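Local coordinates for serine protease pet (Escherichia coli, PDB 4OM9), which acts as a secreted serine protease and enterotoxin of the autotransporter class, probably cleaving the host cytoskeletal protein alpha-fodrin, at residues I131-V136 with V214-E219; E460-V465 with R482-L487; L890-V895 with W933-Y938. All blocks are in the same frame, centred on the assembly; numbering follows the deposited sequence.

Contact 1. Residues I131-V136 with V214-E219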
loop_
_atom_site.group_PDB
_atom_site.type_symbol
_atom_site.label_atom_id
_atom_site.label_comp_id
_atom_site.label_asym_id
_atom_site.label_seq_id
_atom_site.Cartn_x
_atom_site.Cartn_y
_atom_site.Cartn_z
ATOM N N ILE A 131 12.208 -4.336 -38.806
ATOM C CA ILE A 131 11.637 -5.563 -38.280
ATOM C C ILE A 131 12.449 -6.061 -37.090
ATOM O O ILE A 131 11.887 -6.383 -36.047
ATOM C CB ILE A 131 11.566 -6.660 -39.364
ATOM C CG1 ILE A 131 10.521 -6.285 -40.420
ATOM C CG2 ILE A 131 11.255 -8.032 -38.730
ATOM C CD1 ILE A 131 10.684 -6.995 -41.730
ATOM N N ASP A 132 13.770 -6.086 -37.234
ATOM C CA ASP A 132 14.648 -6.531 -36.159
ATOM C C ASP A 132 14.636 -5.579 -34.944
ATOM O O ASP A 132 14.745 -6.038 -33.808
ATOM C CB ASP A 132 16.070 -6.721 -36.699
ATOM C CG ASP A 132 16.181 -7.933 -37.648
ATOM O OD1 ASP A 132 15.481 -8.948 -37.415
ATOM O OD2 ASP A 132 16.957 -7.881 -38.630
ATOM N N ARG A 133 14.468 -4.274 -35.175
ATOM C CA ARG A 133 14.457 -3.305 -34.079
ATOM C C ARG A 133 13.123 -3.273 -33.328
ATOM O O ARG A 133 13.088 -3.069 -32.115
ATOM C CB ARG A 133 14.783 -1.889 -34.590
ATOM C CG ARG A 133 14.700 -0.822 -33.490
ATOM C CD ARG A 133 15.327 0.507 -33.877
ATOM N NE ARG A 133 16.736 0.381 -34.231
ATOM C CZ ARG A 133 17.718 0.267 -33.345
ATOM N NH1 ARG A 133 17.442 0.248 -32.049
ATOM N NH2 ARG A 133 18.975 0.164 -33.753
ATOM N N TYR A 134 12.021 -3.477 -34.040
ATOM C CA TYR A 134 10.712 -3.329 -33.423
ATOM C C TYR A 134 9.840 -4.581 -33.468
ATOM O O TYR A 134 8.673 -4.545 -33.062
ATOM C CB TYR A 134 9.959 -2.174 -34.079
ATOM C CG TYR A 134 10.681 -0.852 -34.025
ATOM C CD1 TYR A 134 10.669 -0.062 -32.875
ATOM C CD2 TYR A 134 11.376 -0.391 -35.119
ATOM C CE1 TYR A 134 11.313 1.149 -32.846
ATOM C CE2 TYR A 134 12.023 0.793 -35.091
ATOM C CZ TYR A 134 11.997 1.562 -33.963
ATOM O OH TYR A 134 12.669 2.760 -33.984
ATOM N N GLY A 135 10.396 -5.687 -33.955
ATOM C CA GLY A 135 9.650 -6.933 -34.024
ATOM C C GLY A 135 9.444 -7.621 -32.693
ATOM O O GLY A 135 10.271 -7.524 -31.784
ATOM N N VAL A 136 8.317 -8.312 -32.580
ATOM C CA VAL A 136 7.930 -8.983 -31.346
ATOM C C VAL A 136 7.784 -10.477 -31.608
ATOM O O VAL A 136 7.221 -10.883 -32.633
ATOM C CB VAL A 136 6.604 -8.417 -30.793
ATOM C CG1 VAL A 136 6.238 -9.070 -29.452
ATOM C CG2 VAL A 136 6.688 -6.915 -30.653
ATOM N N VAL A 214 5.250 1.902 -31.060
ATOM C CA VAL A 214 5.923 0.710 -31.490
ATOM C C VAL A 214 7.160 0.579 -30.601
ATOM O O VAL A 214 7.640 1.574 -30.079
ATOM C CB VAL A 214 6.190 0.817 -33.010
ATOM C CG1 VAL A 214 7.639 0.693 -33.355
ATOM C CG2 VAL A 214 5.306 -0.147 -33.774
ATOM N N PHE A 215 7.626 -0.635 -30.341
ATOM C CA PHE A 215 8.559 -0.842 -29.238
ATOM C C PHE A 215 9.937 -1.294 -29.693
ATOM O O PHE A 215 10.095 -2.355 -30.305
ATOM C CB PHE A 215 7.967 -1.853 -28.253
ATOM C CG PHE A 215 8.855 -2.168 -27.073
ATOM C CD1 PHE A 215 8.862 -1.354 -25.948
ATOM C CD2 PHE A 215 9.654 -3.304 -27.076
ATOM C CE1 PHE A 215 9.666 -1.649 -24.853
ATOM C CE2 PHE A 215 10.458 -3.612 -25.988
ATOM C CZ PHE A 215 10.464 -2.773 -24.866
ATOM N N ASP A 216 10.929 -0.476 -29.369
ATOM C CA ASP A 216 12.325 -0.693 -29.733
ATOM C C ASP A 216 12.939 -1.812 -28.895
ATOM O O ASP A 216 13.021 -1.694 -27.671
ATOM C CB ASP A 216 13.089 0.625 -29.548
ATOM C CG ASP A 216 14.537 0.579 -30.041
ATOM O OD1 ASP A 216 15.220 -0.464 -29.895
ATOM O OD2 ASP A 216 14.999 1.633 -30.548
ATOM N N ASN A 217 13.362 -2.883 -29.574
ATOM C CA ASN A 217 13.974 -4.096 -28.991
ATOM C C ASN A 217 15.247 -3.904 -28.199
ATOM O O ASN A 217 15.505 -4.626 -27.241
ATOM C CB ASN A 217 14.324 -5.103 -30.102
ATOM C CG ASN A 217 13.250 -6.108 -30.328
ATOM O OD1 ASN A 217 12.566 -6.519 -29.387
ATOM N ND2 ASN A 217 13.079 -6.518 -31.578
ATOM N N LYS A 218 16.080 -2.980 -28.667
ATOM C CA LYS A 218 17.440 -2.857 -28.170
ATOM C C LYS A 218 17.531 -1.768 -27.125
ATOM O O LYS A 218 18.384 -1.806 -26.245
ATOM C CB LYS A 218 18.399 -2.558 -29.320
ATOM C CG LYS A 218 18.309 -3.535 -30.476
ATOM C CD LYS A 218 18.619 -4.953 -30.039
ATOM C CE LYS A 218 18.835 -5.861 -31.236
ATOM N NZ LYS A 218 17.636 -5.935 -32.112
ATOM N N GLU A 219 16.648 -0.784 -27.238
ATOM C CA GLU A 219 16.646 0.342 -26.320
ATOM C C GLU A 219 15.593 0.139 -25.246
ATOM O O GLU A 219 15.537 0.891 -24.282
ATOM C CB GLU A 219 16.400 1.646 -27.077
ATOM C CG GLU A 219 17.330 1.869 -28.261
ATOM C CD GLU A 219 18.716 2.360 -27.859
ATOM O OE1 GLU A 219 19.338 1.763 -26.958
ATOM O OE2 GLU A 219 19.188 3.352 -28.456
HETATM O O HOH W 1 6.651 -2.981 -31.708
HETATM O O HOH W 2 9.948 -4.780 -30.251
#

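Contact 2. Residues E460-V465 with R482-L487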
loop_
_atom_site.group_PDB
_atom_site.type_symbol
_atom_site.label_atom_id
_atom_site.label_comp_id
_atom_site.label_asym_id
_atom_site.label_seq_id
_atom_site.Cartn_x
_atom_site.Cartn_y
_atom_site.Cartn_z
ATOM N N GLU A 460 14.363 17.993 11.726
ATOM C CA GLU A 460 13.182 17.237 11.354
ATOM C C GLU A 460 12.043 18.188 11.041
ATOM O O GLU A 460 11.911 19.232 11.685
ATOM C CB GLU A 460 12.804 16.253 12.470
ATOM C CG GLU A 460 11.331 16.119 12.722
ATOM C CD GLU A 460 11.045 15.107 13.818
ATOM O OE1 GLU A 460 10.788 15.526 14.976
ATOM O OE2 GLU A 460 11.093 13.894 13.525
ATOM N N SER A 461 11.246 17.820 10.039
ATOM C CA SER A 461 10.100 18.601 9.609
ATOM C C SER A 461 8.822 18.043 10.198
ATOM O O SER A 461 8.523 16.855 10.048
ATOM C CB SER A 461 9.983 18.615 8.076
ATOM O OG SER A 461 10.917 19.491 7.457
ATOM N N VAL A 462 8.049 18.897 10.857
ATOM C CA VAL A 462 6.752 18.459 11.351
ATOM C C VAL A 462 5.717 18.732 10.284
ATOM O O VAL A 462 5.516 19.880 9.877
ATOM C CB VAL A 462 6.328 19.164 12.642
ATOM C CG1 VAL A 462 4.950 18.661 13.072
ATOM C CG2 VAL A 462 7.349 18.946 13.730
ATOM N N LEU A 463 5.076 17.665 9.816
ATOM C CA LEU A 463 3.971 17.793 8.884
ATOM C C LEU A 463 2.641 17.644 9.633
ATOM O O LEU A 463 2.325 16.576 10.154
ATOM C CB LEU A 463 4.105 16.757 7.777
ATOM C CG LEU A 463 2.879 16.506 6.902
ATOM C CD1 LEU A 463 2.546 17.756 6.111
ATOM C CD2 LEU A 463 3.129 15.339 5.971
ATOM N N SER A 464 1.875 18.725 9.703
ATOM C CA SER A 464 0.600 18.709 10.398
ATOM C C SER A 464 -0.565 18.637 9.407
ATOM O O SER A 464 -0.638 19.412 8.437
ATOM C CB SER A 464 0.468 19.952 11.296
ATOM O OG SER A 464 1.556 20.061 12.216
ATOM N N VAL A 465 -1.474 17.695 9.629
ATOM C CA VAL A 465 -2.677 17.606 8.814
ATOM C C VAL A 465 -3.852 17.602 9.742
ATOM O O VAL A 465 -4.044 16.644 10.484
ATOM C CB VAL A 465 -2.722 16.339 7.952
ATOM C CG1 VAL A 465 -3.955 16.363 7.059
ATOM C CG2 VAL A 465 -1.443 16.191 7.153
ATOM N N ARG A 482 8.001 14.230 10.804
ATOM C CA ARG A 482 7.090 13.765 11.836
ATOM C C ARG A 482 5.706 14.209 11.425
ATOM O O ARG A 482 5.533 15.348 10.979
ATOM C CB ARG A 482 7.463 14.313 13.211
ATOM C CG ARG A 482 6.332 14.348 14.210
ATOM C CD ARG A 482 6.816 15.005 15.494
ATOM N NE ARG A 482 5.745 15.249 16.456
ATOM C CZ ARG A 482 5.439 14.440 17.466
ATOM N NH1 ARG A 482 6.108 13.307 17.652
ATOM N NH2 ARG A 482 4.458 14.769 18.298
ATOM N N LEU A 483 4.735 13.301 11.546
ATOM C CA LEU A 483 3.365 13.567 11.119
ATOM C C LEU A 483 2.443 13.730 12.307
ATOM O O LEU A 483 2.418 12.859 13.168
ATOM C CB LEU A 483 2.853 12.435 10.245
ATOM C CG LEU A 483 1.380 12.483 9.828
ATOM C CD1 LEU A 483 1.085 13.702 9.006
ATOM C CD2 LEU A 483 1.041 11.272 9.013
ATOM N N GLU A 484 1.674 14.820 12.336
ATOM C CA GLU A 484 0.754 15.082 13.431
ATOM C C GLU A 484 -0.671 15.328 12.965
ATOM O O GLU A 484 -0.914 16.154 12.108
ATOM C CB GLU A 484 1.233 16.286 14.267
ATOM C CG GLU A 484 2.591 16.080 14.885
ATOM C CD GLU A 484 3.031 17.215 15.781
ATOM O OE1 GLU A 484 2.291 18.212 15.900
ATOM O OE2 GLU A 484 4.132 17.109 16.367
ATOM N N HIS A 485 -1.626 14.629 13.556
ATOM C CA HIS A 485 -3.038 14.906 13.305
ATOM C C HIS A 485 -3.670 15.340 14.645
ATOM O O HIS A 485 -4.309 14.540 15.304
ATOM C CB HIS A 485 -3.702 13.661 12.704
ATOM C CG HIS A 485 -5.157 13.807 12.391
ATOM N ND1 HIS A 485 -5.680 14.898 11.735
ATOM C CD2 HIS A 485 -6.198 12.970 12.605
ATOM C CE1 HIS A 485 -6.978 14.736 11.572
ATOM N NE2 HIS A 485 -7.320 13.572 12.090
ATOM N N HIS A 486 -3.436 16.596 15.052
ATOM C CA HIS A 486 -3.891 17.139 16.342
ATOM C C HIS A 486 -5.069 18.100 16.213
ATOM O O HIS A 486 -5.053 19.027 15.395
ATOM C CB HIS A 486 -2.764 17.886 17.044
ATOM C CG HIS A 486 -1.561 17.050 17.351
ATOM N ND1 HIS A 486 -0.436 17.572 17.937
ATOM C CD2 HIS A 486 -1.324 15.728 17.159
ATOM C CE1 HIS A 486 0.458 16.605 18.109
ATOM N NE2 HIS A 486 -0.055 15.482 17.642
ATOM N N LEU A 487 -6.088 17.900 17.034
ATOM C CA LEU A 487 -7.166 18.875 17.118
ATOM C C LEU A 487 -7.344 19.292 18.569
ATOM O O LEU A 487 -6.981 18.544 19.475
ATOM C CB LEU A 487 -8.456 18.318 16.528
ATOM C CG LEU A 487 -8.473 18.426 15.000
ATOM C CD1 LEU A 487 -9.679 17.761 14.417
ATOM C CD2 LEU A 487 -8.470 19.889 14.621
HETATM O O HOH W 3 0.089 19.690 14.790
#

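Contact 3. Residues L890-V895 with W933-Y938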
loop_
_atom_site.group_PDB
_atom_site.type_symbol
_atom_site.label_atom_id
_atom_site.label_comp_id
_atom_site.label_asym_id
_atom_site.label_seq_id
_atom_site.Cartn_x
_atom_site.Cartn_y
_atom_site.Cartn_z
ATOM N N LEU A 890 -3.550 -40.925 55.949
ATOM C CA LEU A 890 -3.834 -42.356 56.026
ATOM C C LEU A 890 -4.498 -42.852 54.747
ATOM O O LEU A 890 -3.847 -43.471 53.903
ATOM C CB LEU A 890 -4.717 -42.667 57.237
ATOM C CG LEU A 890 -4.079 -42.456 58.610
ATOM C CD1 LEU A 890 -5.081 -42.707 59.723
ATOM C CD2 LEU A 890 -2.869 -43.352 58.770
ATOM N N ASN A 891 -5.795 -42.582 54.615
ATOM C CA ASN A 891 -6.546 -42.978 53.428
ATOM C C ASN A 891 -7.097 -41.767 52.673
ATOM O O ASN A 891 -8.112 -41.184 53.056
ATOM C CB ASN A 891 -7.686 -43.925 53.808
ATOM C CG ASN A 891 -7.216 -45.094 54.656
ATOM O OD1 ASN A 891 -6.020 -45.368 54.750
ATOM N ND2 ASN A 891 -8.158 -45.793 55.277
ATOM N N ILE A 892 -6.411 -41.394 51.597
ATOM C CA ILE A 892 -6.801 -40.244 50.779
ATOM C C ILE A 892 -6.450 -40.471 49.305
ATOM O O ILE A 892 -5.280 -40.566 48.938
ATOM C CB ILE A 892 -6.137 -38.952 51.275
ATOM C CG1 ILE A 892 -4.876 -39.278 52.073
ATOM C CG2 ILE A 892 -7.100 -38.161 52.152
ATOM C CD1 ILE A 892 -4.050 -38.059 52.434
ATOM N N ASP A 893 -7.483 -40.567 48.473
ATOM C CA ASP A 893 -7.324 -40.949 47.076
ATOM C C ASP A 893 -6.650 -39.866 46.246
ATOM O O ASP A 893 -6.578 -38.707 46.657
ATOM C CB ASP A 893 -8.684 -41.295 46.477
ATOM C CG ASP A 893 -9.342 -42.457 47.181
ATOM O OD1 ASP A 893 -8.603 -43.315 47.706
ATOM O OD2 ASP A 893 -10.591 -42.517 47.209
ATOM N N LEU A 894 -6.166 -40.241 45.066
ATOM C CA LEU A 894 -5.457 -39.290 44.225
ATOM C C LEU A 894 -5.986 -39.246 42.788
ATOM O O LEU A 894 -5.729 -38.283 42.068
ATOM C CB LEU A 894 -3.956 -39.598 44.231
ATOM C CG LEU A 894 -3.223 -39.399 45.567
ATOM C CD1 LEU A 894 -1.720 -39.544 45.384
ATOM C CD2 LEU A 894 -3.547 -38.049 46.193
ATOM N N VAL A 895 -6.714 -40.279 42.363
ATOM C CA VAL A 895 -7.430 -40.220 41.084
ATOM C C VAL A 895 -8.805 -40.884 41.188
ATOM O O VAL A 895 -9.211 -41.318 42.269
ATOM C CB VAL A 895 -6.654 -40.895 39.920
ATOM C CG1 VAL A 895 -5.208 -40.399 39.834
ATOM C CG2 VAL A 895 -6.704 -42.387 40.054
ATOM N N TRP A 933 -5.401 -44.147 44.088
ATOM C CA TRP A 933 -4.051 -44.252 44.634
ATOM C C TRP A 933 -4.063 -43.772 46.100
ATOM O O TRP A 933 -4.732 -42.786 46.413
ATOM C CB TRP A 933 -3.074 -43.421 43.792
ATOM C CG TRP A 933 -2.374 -44.156 42.655
ATOM C CD1 TRP A 933 -1.064 -44.536 42.619
ATOM C CD2 TRP A 933 -2.939 -44.566 41.391
ATOM N NE1 TRP A 933 -0.779 -45.161 41.428
ATOM C CE2 TRP A 933 -1.905 -45.193 40.662
ATOM C CE3 TRP A 933 -4.205 -44.470 40.820
ATOM C CZ2 TRP A 933 -2.116 -45.724 39.388
ATOM C CZ3 TRP A 933 -4.403 -44.995 39.552
ATOM C CH2 TRP A 933 -3.365 -45.613 38.852
ATOM N N THR A 934 -3.349 -44.455 46.997
ATOM C CA THR A 934 -3.344 -44.056 48.412
ATOM C C THR A 934 -1.961 -43.629 48.928
ATOM O O THR A 934 -1.129 -43.162 48.152
ATOM C CB THR A 934 -3.884 -45.178 49.317
ATOM O OG1 THR A 934 -3.991 -44.696 50.663
ATOM C CG2 THR A 934 -2.965 -46.385 49.292
ATOM N N LEU A 935 -1.731 -43.761 50.239
ATOM C CA LEU A 935 -0.497 -43.274 50.868
ATOM C C LEU A 935 0.091 -44.179 51.961
ATOM O O LEU A 935 -0.618 -44.984 52.580
ATOM C CB LEU A 935 -0.728 -41.883 51.467
ATOM C CG LEU A 935 -0.831 -40.669 50.538
ATOM C CD1 LEU A 935 -2.235 -40.503 49.986
ATOM C CD2 LEU A 935 -0.393 -39.411 51.272
ATOM N N THR A 936 1.396 -44.027 52.194
ATOM C CA THR A 936 2.083 -44.717 53.287
ATOM C C THR A 936 2.997 -43.778 54.088
ATOM O O THR A 936 2.575 -42.702 54.517
ATOM C CB THR A 936 2.931 -45.914 52.782
ATOM O OG1 THR A 936 4.007 -45.443 51.965
ATOM C CG2 THR A 936 2.078 -46.898 51.992
ATOM N N GLY A 937 4.254 -44.184 54.268
ATOM C CA GLY A 937 5.114 -43.602 55.286
ATOM C C GLY A 937 6.147 -42.547 54.923
ATOM O O GLY A 937 5.801 -41.476 54.432
ATOM N N TYR A 938 7.407 -42.847 55.186
ATOM C CA TYR A 938 8.463 -41.894 54.915
ATOM C C TYR A 938 9.820 -42.567 54.970
ATOM O O TYR A 938 9.956 -43.648 55.516
ATOM C CB TYR A 938 8.329 -40.692 55.858
ATOM C CG TYR A 938 9.481 -40.396 56.774
ATOM C CD1 TYR A 938 10.505 -39.576 56.368
ATOM C CD2 TYR A 938 9.535 -40.936 58.046
ATOM C CE1 TYR A 938 11.553 -39.285 57.203
ATOM C CE2 TYR A 938 10.588 -40.659 58.885
ATOM C CZ TYR A 938 11.595 -39.838 58.449
ATOM O OH TYR A 938 12.640 -39.551 59.273
#

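Contact 1. Residues I131-V136 with V214-E219
Tyr134 lays the CD1-CE1 side of its ring against strand 211-216, with CE1 3.8 Å from Asp216 CB. The contact belongs to the chymotrypsin-like protease domain expected of clan PA and fastens the C-terminal end of helix 127-134 to the end of that strand, where the chain turns. CG of Tyr134 stands anti to the carbonyl carbon (chi1 -57°), which brings this side of the ring up to the strand. Asn217 ties the junction together with three bonds. Its backbone N meets Arg133 O at 2.6 Å, almost straight, while ND2 is shared between Asp132 O, 2.8 Å away and approached from above the carbonyl plane, and Gly135 O, 3.0 Å away and met on a lone pair. Asn217 thus takes the carbonyls of Asp132 and Arg133 at the helix end and of Gly135 just after it. Beside them, Arg133 offers a single nitrogen, NH1, to both oxygens of the Asp216 carboxylate; the two planes stand 68° apart, so this is no flat two-nitrogen pairing. A bend at chi3 (-58°) turns the guanidinium back to the acid. OD1 of Asp216 is held three ways: besides the arginine it accepts from Lys218 N in an Asx turn and from Glu219 N, which should keep the carboxylate from rotating. Val214 also reaches Ile145 and Leu225 on adjoining strands, and the Phe215 ring meets Trp222. Between the helix end and the strand, water 1 donates to Tyr134 O and accepts from Phe215 N, 2.9 Å from each.

Contact 2. Residues E460-V465 with R482-L487
Leu463 N donates to Arg482 O at 2.6 Å, nearly along the C=O axis, and the same oxygen also receives the CA-H of Val462. The bond belongs to the parallel pairing of strands 461-465 and 481-486, consecutive rungs of the right-handed beta-helix that forms the stalk of autotransporter passengers. Three more backbone bonds hold the pair: Arg482 N to Ser461 O, Glu484 N to Leu463 O and Val465 N to Glu484 O. ND1 of His485 continues the series by donating to Val465 O at 2.7 Å, the carbonyl oxygen lying near the plane of the imidazole at its edge. With CG anti to the backbone N (chi1 -180°), the ring reaches to the neighbouring strand, and its other nitrogen, NE2, is bonded to Ala494 O, so both nitrogens are occupied and the rotation of the ring is fixed. On one face Leu463 and Leu483 lie side by side and point the same way, Leu463 CG 3.9 Å from Leu483 CD1; the same CD1 meets Val465 CG2 at 4.0 Å, Val465 crossing it at a slant. On the other face Val462 CG1 presses on the carboxylate carbon of Glu484, CD, at 3.6 Å. That carboxylate has two tasks. OE2 takes a salt-bridge bond from Arg482 NE, modelled doubtfully short, and a weak one from NH2, whereas OE1 reaches Ser464 OG through water 3, which donates to it at 2.9 Å. Glu460 crosses Arg482 at a slant, its carboxylate near CB, but its OE2 is bonded to Asn505. Strand 438-440 pairs with 461-465 on one side and strand 506-510 with 481-486 on the other, Leu463 touching Phe440, Leu483 touching Ile507, and Val465 and His485 both resting on Leu496.

Contact 3. Residues L890-V895 with W933-Y938
Val895 and Trp933 meet in the apolar part of this contact, the CG2 methyl slanting against the six-membered ring of the indole near CE3 and CZ3. Residues 890-895 and 933-935 run roughly antiparallel, 158° apart, in the far C-terminal part of the passenger, beyond strand 794-796, where the chain probably continues the beta-helix although neither segment forms regular strand. Two further apolar pairs follow along the join. Leu894 CB sits 3.9 Å from Trp933 CB, and the side chains of Ile892 and Leu935 cross at a slant, Ile892 CG1 touching Leu935 CD1 at 3.6 Å while Ile892 CD1 lies 3.9 Å from the same methyl. CG of Leu935 stands anti to its carbonyl carbon (chi1 -74°), which carries CD1 onto the isoleucine. Outside the two segments, Phe906 meets the indole edge-to-face and Ile922 touches it.

Polar approaches are few, and packing carries most of the join. The charged end of Asp893 turns elsewhere, close to Glu926, a like-charged pair whose proximity might raise the affinity of one for a proton. Leu894 N lies 3.2 Å from Trp933 O, and that same oxygen receives a CA-H...O contact from Asp893 CA, also 3.2 Å, with an angle at the hydrogen of 149°.

How the contacts relate
From the N terminus the three contacts follow one another in series, none enclosing or crossing another. Contact 1 closes a loop of 77 residues, rich in strand, inside the protease domain, joining its helix 127-134 to strand 211-216. Contact 2 comes next and has 16 residues between its segments, paired residues lying 20 apart, one turn of the beta-helix, so it is a local rung-to-rung tie in the stalk. Contact 3 closes a 37-residue loop without regular structure near the C-terminal end. Centres of contacts 1 and 2 are 49 Å apart, those of contacts 2 and 3 are 70 Å apart, and those of contacts 1 and 3 are 92 Å apart, reflecting the elongated molecule.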